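Local structure of scarecrow-like protein 3 (Arabidopsis thaliana, 6KPB) at residues Ala86-Asp91 / Ile96-Thr101. The protein probably acts as a GRAS-family transcription factor in plant development and binds zinc finger proteins of the IDD type, including JACKDAW. Sequence-based numbering, arbitrary orientation.
Sequences ASPDGD and IAAYFT
Tyr99 reaches Pro88 with the hydroxyl end of its ring, OH lying 4.1 Å from Pro88 CB, rather than with a ring face. Its CG stands anti to the carbonyl carbon (chi1 -63°), which swings the long phenol outward and somewhat back toward the N-terminal end of the helix, to the loop; its side chain also touches Glu393 and Lys394 of helix 387-406. The ring of Phe100 does not meet the loop; it packs on Leu364 and Leu368 of helix 360-381 and Leu60 of helix 49-69, and the backbone carbon C of Ile96, one turn earlier, lies in plane at its edge.

Between loop and helix the fit depends on small residues. Ala86 directs its methyl at the helix, with CB 3.7 Å from Ala97 CB and 3.6 Å from Ala98 N, an approach that short side chains permit. Ala98 CB in turn meets the proline, 4.0 Å from Pro88 N and 4.3 Å from Pro88 CG. The rigid proline ring offers an apolar surface here without presenting an N-H that would need a partner.

Ser87 points away and organises the loop instead: its OG accepts from Asp89 N at 3.1 Å, an ST turn, and more weakly from Gly90 N. On the helix, Thr101 OG1 donates to Ala97 O at 2.6 Å, giving the hydroxyl of this buried threonine a partner within the helix. Ala97 O also accepts from Thr101 N, the two donors arriving from opposite faces of its plane.

Pro88, Ala98, Tyr99 and Thr101 also pack against Ala118, Ala121 and Thr122 of the second subunit. Overall this is a short connection between two consecutive, packed helices, from helix 72-85 through an ST turn to helix 92-109 with Asp91 as N-cap; it lies within the predicted leucine-repeat region of the GRAS domain and forms part of the homodimer interface.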
ATOM      1  N   ALA A  86      12.891  16.134  -8.823  1.00103.49           N
ATOM      2  CA  ALA A  86      12.276  14.955  -9.412  1.00 98.84           C
ATOM      3  C   ALA A  86      10.771  14.945  -9.155  1.00 99.25           C
ATOM      4  O   ALA A  86      10.267  15.570  -8.217  1.00104.87           O
ATOM      5  CB  ALA A  86      12.909  13.680  -8.855  1.00 83.87           C
ATOM      6  N   SER A  87      10.054  14.219 -10.009  1.00 89.79           N
ATOM      7  CA  SER A  87       8.606  14.098  -9.902  1.00 92.59           C
ATOM      8  C   SER A  87       8.116  12.961 -10.784  1.00 85.95           C
ATOM      9  O   SER A  87       8.527  12.859 -11.947  1.00 96.50           O
ATOM     10  CB  SER A  87       7.910  15.400 -10.304  1.00 99.66           C
ATOM     11  OG  SER A  87       6.512  15.199 -10.432  1.00104.76           O
ATOM     12  N   PRO A  88       7.238  12.090 -10.276  1.00 84.52           N
ATOM     13  CA  PRO A  88       6.670  11.040 -11.135  1.00 82.60           C
ATOM     14  C   PRO A  88       5.719  11.581 -12.185  1.00 88.52           C
ATOM     15  O   PRO A  88       5.393  10.855 -13.133  1.00 79.49           O
ATOM     16  CB  PRO A  88       5.936  10.122 -10.144  1.00 81.01           C
ATOM     17  CG  PRO A  88       6.405  10.544  -8.780  1.00 91.72           C
ATOM     18  CD  PRO A  88       6.759  11.990  -8.890  1.00 75.92           C
ATOM     19  N   ASP A  89       5.264  12.827 -12.048  1.00 93.34           N
ATOM     20  CA  ASP A  89       4.389  13.449 -13.028  1.00 96.05           C
ATOM     21  C   ASP A  89       5.119  14.407 -13.962  1.00101.84           C
ATOM     22  O   ASP A  89       4.523  14.864 -14.941  1.00109.35           O
ATOM     23  CB  ASP A  89       3.251  14.206 -12.327  1.00 97.56           C
ATOM     24  CG  ASP A  89       2.483  13.335 -11.349  1.00106.48           C
ATOM     25  OD1 ASP A  89       1.662  12.509 -11.800  1.00110.14           O
ATOM     26  OD2 ASP A  89       2.701  13.478 -10.128  1.00110.94           O
ATOM     27  N   GLY A  90       6.386  14.716 -13.687  1.00100.68           N
ATOM     28  CA  GLY A  90       7.143  15.653 -14.494  1.00102.33           C
ATOM     29  C   GLY A  90       7.535  15.102 -15.848  1.00 97.87           C
ATOM     30  O   GLY A  90       6.908  14.168 -16.356  1.00 89.56           O
ATOM     31  N   ASP A  91       8.575  15.679 -16.445  1.00 99.88           N
ATOM     32  CA  ASP A  91       9.055  15.214 -17.737  1.00101.23           C
ATOM     33  C   ASP A  91       9.818  13.904 -17.547  1.00 98.80           C
ATOM     34  O   ASP A  91       9.874  13.342 -16.450  1.00101.94           O
ATOM     35  CB  ASP A  91       9.895  16.297 -18.414  1.00108.51           C
ATOM     36  CG  ASP A  91      11.287  16.421 -17.822  1.00109.73           C
ATOM     37  OD1 ASP A  91      12.188  15.678 -18.265  1.00112.10           O
ATOM     38  OD2 ASP A  91      11.485  17.261 -16.920  1.00105.96           O
ATOM     39  N   ILE A  96      12.363   9.647 -14.286  1.00 84.07           N
ATOM     40  CA  ILE A  96      13.523   8.773 -14.106  1.00 88.08           C
ATOM     41  C   ILE A  96      14.193   9.050 -12.767  1.00 92.37           C
ATOM     42  O   ILE A  96      14.469   8.130 -11.986  1.00 87.27           O
ATOM     43  CB  ILE A  96      14.512   8.947 -15.272  1.00 91.84           C
ATOM     44  CG1 ILE A  96      13.996   8.251 -16.532  1.00 93.71           C
ATOM     45  CG2 ILE A  96      15.888   8.413 -14.890  1.00 94.32           C
ATOM     46  CD1 ILE A  96      14.211   6.756 -16.529  1.00 99.86           C
ATOM     47  N   ALA A  97      14.460  10.326 -12.481  1.00 83.28           N
ATOM     48  CA  ALA A  97      15.115  10.683 -11.229  1.00 87.23           C
ATOM     49  C   ALA A  97      14.302  10.244 -10.019  1.00 88.64           C
ATOM     50  O   ALA A  97      14.877   9.864  -8.996  1.00 84.34           O
ATOM     51  CB  ALA A  97      15.366  12.189 -11.180  1.00 94.00           C
ATOM     52  N   ALA A  98      12.970  10.270 -10.119  1.00 85.02           N
ATOM     53  CA  ALA A  98      12.136   9.917  -8.973  1.00 83.85           C
ATOM     54  C   ALA A  98      12.336   8.463  -8.562  1.00 88.18           C
ATOM     55  O   ALA A  98      12.439   8.157  -7.369  1.00 94.10           O
ATOM     56  CB  ALA A  98      10.665  10.185  -9.289  1.00 83.71           C
ATOM     57  N   TYR A  99      12.399   7.553  -9.535  1.00 82.27           N
ATOM     58  CA  TYR A  99      12.518   6.137  -9.205  1.00 77.30           C
ATOM     59  C   TYR A  99      13.944   5.751  -8.831  1.00 81.73           C
ATOM     60  O   TYR A  99      14.140   4.875  -7.982  1.00 85.57           O
ATOM     61  CB  TYR A  99      12.008   5.287 -10.370  1.00 70.22           C
ATOM     62  CG  TYR A  99      10.545   5.526 -10.645  1.00 73.83           C
ATOM     63  CD1 TYR A  99       9.569   4.977  -9.826  1.00 71.71           C
ATOM     64  CD2 TYR A  99      10.138   6.315 -11.709  1.00 78.18           C
ATOM     65  CE1 TYR A  99       8.228   5.207 -10.061  1.00 75.02           C
ATOM     66  CE2 TYR A  99       8.801   6.550 -11.954  1.00 78.91           C
ATOM     67  CZ  TYR A  99       7.849   5.992 -11.127  1.00 80.20           C
ATOM     68  OH  TYR A  99       6.514   6.220 -11.369  1.00 84.97           O
ATOM     69  N   PHE A 100      14.947   6.393  -9.434  1.00 81.44           N
ATOM     70  CA  PHE A 100      16.319   6.158  -8.997  1.00 79.00           C
ATOM     71  C   PHE A 100      16.596   6.806  -7.647  1.00 80.78           C
ATOM     72  O   PHE A 100      17.390   6.278  -6.862  1.00 85.06           O
ATOM     73  CB  PHE A 100      17.307   6.668 -10.046  1.00 80.16           C
ATOM     74  CG  PHE A 100      17.440   5.766 -11.241  1.00 78.49           C
ATOM     75  CD1 PHE A 100      16.597   5.910 -12.330  1.00 81.01           C
ATOM     76  CD2 PHE A 100      18.407   4.776 -11.276  1.00 85.31           C
ATOM     77  CE1 PHE A 100      16.715   5.081 -13.429  1.00 93.78           C
ATOM     78  CE2 PHE A 100      18.531   3.944 -12.372  1.00 86.97           C
ATOM     79  CZ  PHE A 100      17.683   4.097 -13.451  1.00 85.63           C
ATOM     80  N   THR A 101      15.960   7.944  -7.359  1.00 81.73           N
ATOM     81  CA  THR A 101      16.125   8.569  -6.049  1.00 86.63           C
ATOM     82  C   THR A 101      15.549   7.686  -4.951  1.00 91.05           C
ATOM     83  O   THR A 101      16.204   7.434  -3.933  1.00 95.66           O
ATOM     84  CB  THR A 101      15.466   9.950  -6.027  1.00 81.88           C
ATOM     85  OG1 THR A 101      16.125  10.812  -6.965  1.00 82.52           O
ATOM     86  CG2 THR A 101      15.550  10.564  -4.643  1.00 78.90           C
TER